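Local coordinates for protein endo-1,3-beta-glucanase, family GH16 (Zobellia galactanivorans, PDB 4BPZ) that probably hydrolyses internal beta-1,3-glucosidic bonds of algal laminarin through its calcium-binding family GH16 catalytic domain, a beta-sandwich, at residues W115-E123 and Y132-S142; A158-N166 and V207-Y218. The protein carries 1 engineered substitution. All blocks are in the same frame, centred on the assembly; numbering follows the deposited sequence. Where two conformers were deposited one is given.

Contact 1: W115-E123 and Y132-S142; sequences WTLGANSNE and YGNAEWPACGS. Engineered in segment 132-142: Ser142 (natural residue Glu). With BGC (beta-D-glucopyranose), chain C; GLC (alpha-D-glucopyranose), chain B; BGC (beta-D-glucopyranose), chain D.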
# COMPACT_ATOMS: atom_id res chain seq x y z
N TRP A 115 0.90 -2.23 -0.86
CA TRP A 115 -0.02 -3.23 -1.41
C TRP A 115 -0.19 -2.95 -2.89
O TRP A 115 0.39 -2.02 -3.42
CB TRP A 115 -1.34 -3.21 -0.63
CG TRP A 115 -2.07 -1.90 -0.60
CD1 TRP A 115 -1.70 -0.72 -0.03
CD2 TRP A 115 -3.42 -1.68 -1.07
NE1 TRP A 115 -2.70 0.21 -0.10
CE2 TRP A 115 -3.75 -0.37 -0.73
CE3 TRP A 115 -4.38 -2.49 -1.72
CZ2 TRP A 115 -5.05 0.19 -0.95
CZ3 TRP A 115 -5.63 -1.97 -1.96
CH2 TRP A 115 -5.99 -0.65 -1.59
N THR A 116 -0.93 -3.81 -3.54
CA THR A 116 -1.16 -3.70 -5.00
C THR A 116 -2.65 -3.79 -5.29
O THR A 116 -3.41 -4.40 -4.56
CB THR A 116 -0.43 -4.80 -5.80
OG1 THR A 116 -1.16 -6.03 -5.73
CG2 THR A 116 1.03 -4.99 -5.41
N LEU A 117 -2.99 -3.22 -6.43
CA LEU A 117 -4.29 -3.43 -7.06
C LEU A 117 -4.03 -3.83 -8.51
O LEU A 117 -3.12 -3.28 -9.17
CB LEU A 117 -5.16 -2.18 -7.04
CG LEU A 117 -5.87 -1.83 -5.74
CD1 LEU A 117 -6.42 -0.45 -5.70
CD2 LEU A 117 -6.92 -2.91 -5.47
N GLY A 118 -4.90 -4.68 -9.04
CA GLY A 118 -4.91 -4.87 -10.47
C GLY A 118 -5.10 -3.57 -11.19
O GLY A 118 -5.92 -2.73 -10.80
N ALA A 119 -4.32 -3.41 -12.29
CA ALA A 119 -4.40 -2.17 -13.05
C ALA A 119 -5.73 -2.00 -13.77
O ALA A 119 -5.98 -0.86 -14.25
CB ALA A 119 -3.24 -2.01 -14.02
N ASN A 120 -6.56 -3.05 -13.85
CA ASN A 120 -7.95 -2.92 -14.33
C ASN A 120 -8.88 -2.57 -13.23
O ASN A 120 -10.12 -2.59 -13.46
CB ASN A 120 -8.39 -4.27 -14.99
CG ASN A 120 -8.32 -5.46 -14.09
OD1 ASN A 120 -7.90 -5.38 -12.90
ND2 ASN A 120 -8.82 -6.58 -14.57
N SER A 121 -8.42 -2.08 -12.06
CA SER A 121 -9.33 -1.70 -10.99
C SER A 121 -10.28 -0.59 -11.34
O SER A 121 -11.41 -0.53 -10.82
CB SER A 121 -8.55 -1.30 -9.72
OG SER A 121 -7.95 -0.02 -9.95
N ASN A 122 -9.81 0.36 -12.12
CA ASN A 122 -10.55 1.55 -12.39
C ASN A 122 -10.98 2.26 -11.14
O ASN A 122 -12.02 2.91 -11.09
CB ASN A 122 -11.71 1.30 -13.41
CG ASN A 122 -12.38 2.58 -13.89
OD1 ASN A 122 -11.69 3.60 -14.11
ND2 ASN A 122 -13.68 2.50 -14.17
N GLU A 123 -10.20 2.22 -10.08
CA GLU A 123 -10.52 2.93 -8.88
C GLU A 123 -10.59 4.41 -9.14
O GLU A 123 -9.74 4.99 -9.87
CB GLU A 123 -9.46 2.63 -7.78
CG GLU A 123 -9.67 3.49 -6.57
CD GLU A 123 -8.95 2.91 -5.39
OE1 GLU A 123 -9.51 1.96 -4.75
OE2 GLU A 123 -7.78 3.29 -5.11
N TYR A 132 -6.88 -0.91 -18.93
CA TYR A 132 -6.70 -2.33 -18.94
C TYR A 132 -8.01 -3.06 -18.85
O TYR A 132 -8.03 -4.30 -19.07
CB TYR A 132 -5.83 -2.78 -17.76
CG TYR A 132 -4.40 -2.32 -17.89
CD1 TYR A 132 -3.43 -2.96 -18.64
CD2 TYR A 132 -4.01 -1.11 -17.29
CE1 TYR A 132 -2.09 -2.41 -18.67
CE2 TYR A 132 -2.74 -0.61 -17.39
CZ TYR A 132 -1.82 -1.24 -18.07
OH TYR A 132 -0.57 -0.64 -18.22
N GLY A 133 -9.07 -2.41 -18.45
CA GLY A 133 -10.36 -3.04 -18.17
C GLY A 133 -11.11 -2.20 -17.16
O GLY A 133 -10.85 -1.00 -16.89
N ASN A 134 -12.11 -2.86 -16.54
CA ASN A 134 -12.97 -2.24 -15.54
C ASN A 134 -13.49 -3.29 -14.66
O ASN A 134 -14.67 -3.65 -14.75
CB ASN A 134 -14.11 -1.47 -16.28
CG ASN A 134 -14.93 -0.62 -15.38
OD1 ASN A 134 -14.56 -0.27 -14.27
ND2 ASN A 134 -16.10 -0.27 -15.85
N ALA A 135 -12.65 -3.77 -13.77
CA ALA A 135 -12.93 -4.91 -12.89
C ALA A 135 -12.96 -4.39 -11.46
O ALA A 135 -11.93 -4.32 -10.78
CB ALA A 135 -11.87 -6.00 -13.03
N GLU A 136 -14.13 -4.05 -10.96
CA GLU A 136 -14.25 -3.44 -9.67
C GLU A 136 -13.70 -4.39 -8.61
O GLU A 136 -13.99 -5.59 -8.60
CB GLU A 136 -15.76 -3.20 -9.43
CG GLU A 136 -15.99 -2.62 -8.05
CD GLU A 136 -17.38 -2.03 -7.91
OE1 GLU A 136 -17.65 -0.88 -8.36
OE2 GLU A 136 -18.23 -2.74 -7.37
N TRP A 137 -12.92 -3.85 -7.66
CA TRP A 137 -12.41 -4.64 -6.55
C TRP A 137 -13.56 -5.44 -5.91
O TRP A 137 -14.61 -4.85 -5.73
CB TRP A 137 -11.81 -3.67 -5.47
CG TRP A 137 -11.17 -4.41 -4.35
CD1 TRP A 137 -9.85 -4.69 -4.17
CD2 TRP A 137 -11.85 -4.90 -3.17
NE1 TRP A 137 -9.64 -5.35 -3.02
CE2 TRP A 137 -10.84 -5.48 -2.36
CE3 TRP A 137 -13.18 -4.88 -2.73
CZ2 TRP A 137 -11.16 -6.10 -1.12
CZ3 TRP A 137 -13.49 -5.48 -1.51
CH2 TRP A 137 -12.50 -6.07 -0.73
N PRO A 138 -13.39 -6.73 -5.62
CA PRO A 138 -12.09 -7.45 -5.54
C PRO A 138 -11.73 -8.16 -6.88
O PRO A 138 -10.75 -8.92 -6.91
CB PRO A 138 -12.36 -8.49 -4.47
CG PRO A 138 -13.84 -8.86 -4.62
CD PRO A 138 -14.48 -7.49 -4.92
N ALA A 139 -12.52 -7.92 -7.95
CA ALA A 139 -12.25 -8.69 -9.20
C ALA A 139 -10.93 -8.35 -9.89
O ALA A 139 -10.37 -9.17 -10.57
CB ALA A 139 -13.44 -8.45 -10.22
N CYS A 140 -10.41 -7.14 -9.57
CA CYS A 140 -9.11 -6.74 -10.11
C CYS A 140 -7.97 -7.42 -9.36
O CYS A 140 -6.84 -7.45 -9.87
CB CYS A 140 -8.94 -5.25 -9.97
SG CYS A 140 -9.19 -4.55 -8.30
N GLY A 141 -8.22 -7.96 -8.17
CA GLY A 141 -7.20 -8.54 -7.35
C GLY A 141 -6.44 -7.50 -6.54
O GLY A 141 -6.26 -6.33 -6.95
N SER A 142 -5.91 -7.98 -5.42
CA SER A 142 -4.99 -7.19 -4.66
C SER A 142 -4.11 -8.05 -3.81
O SER A 142 -4.51 -9.15 -3.37
CB SER A 142 -5.91 -6.52 -3.75
OG SER A 142 -5.18 -5.67 -2.87
C2 BGC C . -11.64 -2.10 0.83
C3 BGC C . -12.55 -2.22 -0.36
C4 BGC C . -12.01 -1.34 -1.55
C5 BGC C . -10.54 -1.72 -1.85
C6 BGC C . -9.86 -0.81 -2.86
C1 BGC C . -10.19 -2.42 0.38
O2 BGC C . -12.07 -3.00 1.81
O3 BGC C . -13.82 -1.70 0.04
O4 BGC C . -12.68 -1.58 -2.78
O5 BGC C . -9.79 -1.52 -0.62
O6 BGC C . -9.75 0.53 -2.45
C1 GLC B . -6.27 -4.40 1.84
C2 GLC B . -7.79 -4.04 1.91
C3 GLC B . -7.93 -2.60 1.39
C4 GLC B . -7.07 -1.69 2.15
C5 GLC B . -5.67 -2.12 1.83
C6 GLC B . -4.60 -1.30 2.51
O1 GLC B . -5.83 -4.70 0.53
O2 GLC B . -8.47 -4.99 1.12
O3 GLC B . -9.36 -2.19 1.51
O4 GLC B . -7.32 -0.33 1.75
O5 GLC B . -5.50 -3.47 2.32
O6 GLC B . -4.70 -1.34 3.92
C2 BGC D . -14.16 -0.80 -4.50
C3 BGC D . -15.43 -0.03 -4.71
C4 BGC D . -16.60 -0.69 -3.97
C5 BGC D . -16.18 -0.90 -2.50
C6 BGC D . -17.32 -1.52 -1.72
C1 BGC D . -13.89 -0.91 -3.02
O2 BGC D . -13.09 -0.15 -5.17
O3 BGC D . -15.78 -0.04 -6.07
O4 BGC D . -17.72 0.17 -4.03
O5 BGC D . -14.95 -1.63 -2.42
O6 BGC D . -16.91 -1.56 -0.34
O HOH W 1 -7.61 -0.16 -16.38
O HOH W 2 -9.54 -9.22 -13.31
O HOH W 3 -12.02 -1.09 -8.19
O HOH W 4 -14.18 -0.80 -11.54
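Leu117 and Trp137 meet at about a right angle beside the bound sugar chain. The Trp137 side chain leaves the backbone with CG anti to N (chi1 -175°), which carries the indole under the glucose of chain C. Its CB lies 3.5 Å from O4 of that glucose. On the pyrrole side, Trp137 CD1 takes the methyl Leu117 CD2 at 3.7 Å. Across the benzo ring, Trp137 CE3 is 3.3 Å from O4 and CZ3 is 3.6 Å from C3 of the same glucose. Farther out, Trp137 CZ2 comes within 3.7 Å of O2 of the chain B glucose, and CH2 at the tip lies near C3 and O2 of chain C. Pro138 CB backs the opposite face of the indole. Replacing this tryptophan with an alanine is likely to leave the chain C glucose without its aromatic platform and open a gap beside Leu117. That glucose also donates from O6 to Glu123 OE1, whose carboxylate has a salt bridge to Arg86. Ser142, engineered from the natural glutamate, donates from OG in one conformer to Thr116 O at 2.8 Å, nearly in line with the carbonyl. Away from the sugar, Ala135 N bonds almost straight to Asn120 O (2.8 Å, 177°). Asn122 ND2 reaches Asn134 OD1 at 2.9 Å from above the carbonyl plane. The contact folds the loop 132-142 back along the end of strand 110-118 and forms part of the glucan-binding cleft. That strand lies between strands 142-144 and 222-230, and Trp137 rests against His161 of strand 155-163.

Contact 2: A158-N166 and V207-Y218; sequences AHFHWSDLN and VYELKNSQNTPY. With GLC (alpha-D-glucopyranose), chain B.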
# COMPACT_ATOMS: atom_id res chain seq x y z
N ALA A 158 0.16 -9.93 5.93
CA ALA A 158 0.26 -10.10 4.43
C ALA A 158 -1.08 -10.72 4.13
O ALA A 158 -1.52 -11.62 4.72
CB ALA A 158 1.35 -11.14 4.05
N HIS A 159 -1.77 -10.26 3.12
CA HIS A 159 -3.12 -10.73 2.80
C HIS A 159 -3.66 -10.48 1.40
O HIS A 159 -3.56 -9.39 0.92
CB HIS A 159 -4.03 -9.89 3.54
CG HIS A 159 -5.02 -10.64 4.23
ND1 HIS A 159 -6.27 -10.89 3.81
CD2 HIS A 159 -4.88 -11.24 5.46
CE1 HIS A 159 -6.89 -11.62 4.80
NE2 HIS A 159 -6.07 -11.79 5.79
N PHE A 160 -4.24 -11.45 0.79
CA PHE A 160 -4.71 -11.42 -0.57
C PHE A 160 -6.20 -11.24 -0.60
O PHE A 160 -6.90 -11.88 0.21
CB PHE A 160 -4.30 -12.76 -1.27
CG PHE A 160 -2.83 -12.99 -1.34
CD1 PHE A 160 -2.08 -13.53 -0.30
CD2 PHE A 160 -2.12 -12.59 -2.53
CE1 PHE A 160 -0.70 -13.69 -0.41
CE2 PHE A 160 -0.78 -12.77 -2.62
CZ PHE A 160 -0.04 -13.31 -1.58
N HIS A 161 -6.67 -10.46 -1.53
CA HIS A 161 -8.12 -10.21 -1.71
C HIS A 161 -8.44 -10.34 -3.17
O HIS A 161 -7.81 -9.62 -4.00
CB HIS A 161 -8.53 -8.83 -1.23
CG HIS A 161 -8.20 -8.50 0.19
ND1 HIS A 161 -6.95 -8.13 0.67
CD2 HIS A 161 -8.99 -8.65 1.29
CE1 HIS A 161 -7.05 -7.96 2.01
NE2 HIS A 161 -8.26 -8.26 2.36
N TRP A 162 -9.39 -11.20 -3.55
CA TRP A 162 -9.69 -11.38 -4.95
C TRP A 162 -10.99 -12.07 -5.10
O TRP A 162 -11.56 -12.62 -4.14
CB TRP A 162 -8.61 -12.13 -5.70
CG TRP A 162 -8.58 -13.60 -5.49
CD1 TRP A 162 -9.07 -14.56 -6.41
CD2 TRP A 162 -8.04 -14.35 -4.37
NE1 TRP A 162 -8.80 -15.80 -5.93
CE2 TRP A 162 -8.14 -15.76 -4.72
CE3 TRP A 162 -7.46 -13.99 -3.17
CZ2 TRP A 162 -7.81 -16.78 -3.84
CZ3 TRP A 162 -7.07 -14.98 -2.27
CH2 TRP A 162 -7.31 -16.40 -2.60
N SER A 163 -11.58 -12.02 -6.27
CA SER A 163 -12.63 -12.97 -6.64
C SER A 163 -12.13 -13.79 -7.81
O SER A 163 -11.35 -13.29 -8.63
CB SER A 163 -13.98 -12.32 -6.93
OG SER A 163 -13.91 -11.30 -7.88
N ASP A 164 -12.45 -15.07 -7.80
CA ASP A 164 -12.08 -15.97 -8.88
C ASP A 164 -12.63 -15.45 -10.21
O ASP A 164 -13.73 -14.88 -10.24
CB ASP A 164 -12.52 -17.38 -8.56
CG ASP A 164 -11.36 -18.22 -8.02
OD1 ASP A 164 -10.30 -17.78 -7.36
OD2 ASP A 164 -11.55 -19.35 -8.35
N LEU A 165 -11.93 -15.61 -11.30
CA LEU A 165 -12.42 -15.09 -12.59
C LEU A 165 -13.70 -15.74 -13.01
O LEU A 165 -14.49 -15.16 -13.73
CB LEU A 165 -11.36 -15.29 -13.68
CG LEU A 165 -10.54 -14.03 -13.93
CD1 LEU A 165 -10.06 -13.87 -12.54
CD2 LEU A 165 -9.39 -14.13 -14.91
N ASN A 166 -13.88 -16.97 -12.57
CA ASN A 166 -15.04 -17.64 -13.08
C ASN A 166 -16.15 -17.61 -12.01
O ASN A 166 -17.17 -18.14 -12.28
CB ASN A 166 -14.68 -19.00 -13.59
CG ASN A 166 -14.35 -19.94 -12.48
OD1 ASN A 166 -14.41 -19.56 -11.27
ND2 ASN A 166 -13.99 -21.22 -12.86
N VAL A 207 5.70 -14.70 5.16
CA VAL A 207 4.45 -14.38 5.85
C VAL A 207 3.32 -15.20 5.27
O VAL A 207 2.51 -15.78 6.02
CB VAL A 207 4.16 -12.86 5.79
CG1 VAL A 207 2.98 -12.56 6.64
CG2 VAL A 207 5.37 -12.06 6.25
N TYR A 208 3.25 -15.27 3.96
CA TYR A 208 2.22 -16.11 3.32
C TYR A 208 2.67 -16.40 1.88
O TYR A 208 3.27 -15.53 1.23
CB TYR A 208 0.84 -15.42 3.32
CG TYR A 208 -0.31 -16.38 3.18
CD1 TYR A 208 -0.79 -17.08 4.29
CD2 TYR A 208 -0.90 -16.65 1.94
CE1 TYR A 208 -1.82 -18.00 4.16
CE2 TYR A 208 -1.95 -17.55 1.77
CZ TYR A 208 -2.44 -18.23 2.93
OH TYR A 208 -3.47 -19.08 2.84
N GLU A 209 2.32 -17.56 1.39
CA GLU A 209 2.40 -17.91 -0.01
C GLU A 209 1.11 -18.44 -0.50
O GLU A 209 0.58 -19.41 0.06
CB GLU A 209 3.53 -18.95 -0.21
CG GLU A 209 3.56 -19.58 -1.59
CD GLU A 209 4.71 -20.49 -1.79
OE1 GLU A 209 5.64 -20.55 -0.96
OE2 GLU A 209 4.74 -21.19 -2.83
N LEU A 210 0.65 -17.88 -1.61
CA LEU A 210 -0.58 -18.27 -2.28
C LEU A 210 -0.27 -18.80 -3.63
O LEU A 210 0.42 -18.13 -4.42
CB LEU A 210 -1.50 -17.05 -2.40
CG LEU A 210 -2.83 -17.35 -3.15
CD1 LEU A 210 -3.69 -18.44 -2.46
CD2 LEU A 210 -3.61 -16.05 -3.28
N LYS A 211 -0.69 -20.01 -3.92
CA LYS A 211 -0.57 -20.58 -5.26
C LYS A 211 -1.30 -19.74 -6.28
O LYS A 211 -2.42 -19.32 -6.05
CB LYS A 211 -1.12 -22.02 -5.21
CG LYS A 211 -1.05 -22.71 -6.52
CD LYS A 211 -1.64 -24.11 -6.37
CE LYS A 211 -1.67 -24.82 -7.69
NZ LYS A 211 -0.27 -25.02 -8.19
N ASN A 212 -0.65 -19.48 -7.41
CA ASN A 212 -1.29 -18.77 -8.51
C ASN A 212 -1.99 -19.70 -9.49
O ASN A 212 -1.69 -20.89 -9.51
CB ASN A 212 -0.22 -17.89 -9.22
CG ASN A 212 -0.81 -16.73 -10.01
OD1 ASN A 212 0.02 -15.91 -10.57
ND2 ASN A 212 -2.05 -16.53 -10.03
N SER A 213 -2.95 -19.21 -10.23
CA SER A 213 -3.60 -20.00 -11.25
C SER A 213 -4.24 -18.96 -12.19
O SER A 213 -4.55 -17.80 -11.84
CB SER A 213 -4.70 -20.95 -10.69
OG SER A 213 -5.90 -20.28 -10.45
N GLN A 214 -4.64 -19.45 -13.35
CA GLN A 214 -5.38 -18.59 -14.32
C GLN A 214 -6.77 -18.19 -13.85
O GLN A 214 -7.36 -17.30 -14.44
CB GLN A 214 -5.39 -19.24 -15.70
CG GLN A 214 -4.01 -19.05 -16.37
CD GLN A 214 -3.80 -17.56 -16.85
OE1 GLN A 214 -4.75 -16.84 -17.13
NE2 GLN A 214 -2.59 -17.09 -16.80
N ASN A 215 -7.33 -18.86 -12.85
CA ASN A 215 -8.60 -18.45 -12.33
C ASN A 215 -8.47 -17.31 -11.34
O ASN A 215 -9.48 -16.96 -10.75
CB ASN A 215 -9.28 -19.65 -11.68
CG ASN A 215 -10.80 -19.59 -11.74
OD1 ASN A 215 -11.45 -20.18 -10.91
ND2 ASN A 215 -11.36 -18.83 -12.68
N THR A 216 -7.26 -16.74 -11.10
CA THR A 216 -7.08 -15.60 -10.17
C THR A 216 -6.77 -14.32 -11.02
O THR A 216 -6.30 -14.46 -12.09
CB THR A 216 -5.68 -15.71 -9.35
OG1 THR A 216 -4.53 -15.35 -10.16
CG2 THR A 216 -5.47 -16.90 -8.70
N PRO A 217 -6.96 -13.13 -10.49
CA PRO A 217 -6.55 -11.90 -11.18
C PRO A 217 -5.08 -11.54 -11.00
O PRO A 217 -4.67 -10.27 -11.20
CB PRO A 217 -7.50 -10.85 -10.60
CG PRO A 217 -7.81 -11.41 -9.22
CD PRO A 217 -7.82 -12.89 -9.30
N TYR A 218 -4.22 -12.51 -10.85
CA TYR A 218 -2.81 -12.29 -10.56
C TYR A 218 -1.93 -12.70 -11.73
O TYR A 218 -0.81 -13.15 -11.58
CB TYR A 218 -2.37 -13.02 -9.29
CG TYR A 218 -3.19 -12.60 -8.06
CD1 TYR A 218 -3.11 -11.32 -7.58
CD2 TYR A 218 -4.00 -13.48 -7.38
CE1 TYR A 218 -3.80 -10.93 -6.44
CE2 TYR A 218 -4.69 -13.10 -6.27
CZ TYR A 218 -4.61 -11.85 -5.77
OH TYR A 218 -5.25 -11.49 -4.60
C1 GLC B . -6.27 -4.40 1.84
C2 GLC B . -7.79 -4.04 1.91
C3 GLC B . -7.93 -2.60 1.39
C4 GLC B . -7.07 -1.69 2.15
C5 GLC B . -5.67 -2.12 1.83
C6 GLC B . -4.60 -1.30 2.51
O1 GLC B . -5.83 -4.70 0.53
O2 GLC B . -8.47 -4.99 1.12
O3 GLC B . -9.36 -2.19 1.51
O4 GLC B . -7.32 -0.33 1.75
O5 GLC B . -5.50 -3.47 2.32
O6 GLC B . -4.70 -1.34 3.92
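Ala158-Ser163 and Val207-Lys211 run in roughly the same direction, 31° apart, with their short axes 6.9 Å from each other at closest approach. The layer between them is filled by side chains. Ala158 CB presses on Val207 CG1 at 3.4 Å, a tight carbon contact. Leu210 is shared by two rings. Its CB sits over the centre of the Phe160 ring, 4.0 Å from the centroid, while its CD2 lies over the six-membered ring of Trp162, 4.1 Å from that centroid. Both are CH-pi contacts. Phe160 CE1 also touches Tyr208 CD2 at 3.8 Å. With Trp162 CG between the backbone N and the carbonyl carbon (chi1 76°), the indole lies with one face against Tyr218 and Leu210. Tyr218 turns its edge to that face, in a T-shaped pair with planes at 65°. Pro217 CD packs 3.6 Å from Trp162 CD1. The indole is held from turning by its own segment, since Trp162 NE1 donates in the ring plane to Asp164 OD1 at 2.9 Å. Tyr218 OH lies at the edge of the Phe160 ring, in its plane, and bonds to Ser142 O. Beyond the strands, Leu165 N donates to Asn215 O at 2.9 Å and ties the two loops together. On the other side of strand 155-163, the ring of His161 lies flat beneath O2 of the chain B glucose. The contact is face-to-face packing between two layers of the GH16 beta-sandwich. Strand 155-163, between 142-144 and 170-178, lines the glucan cleft on one side and packs on the other against strand 205-211, whose sheet neighbour is 197-202.

Contact 1 closes before contact 2 opens along the chain, and both fall in the GH16 catalytic domain. Their centres are 13 Å apart. Strand 142-144, which starts where contact 1 ends, pairs with strand 155-163 of contact 2. Ser142 N probably donates to His161 O at 2.9 Å. Ala139 adds packing, with its O 3.3 Å from Pro217 CB. Contact 1 supplies Trp115, Glu123, Glu136, Trp137 and the engineered Ser142 to the glucan pocket. Contact 2 joins the strand beside it to the outer layer of the sandwich. Both touch the chain B glucose, and strand 155-163 carries His161 to the sugar on one face while its other face packs on 207-218.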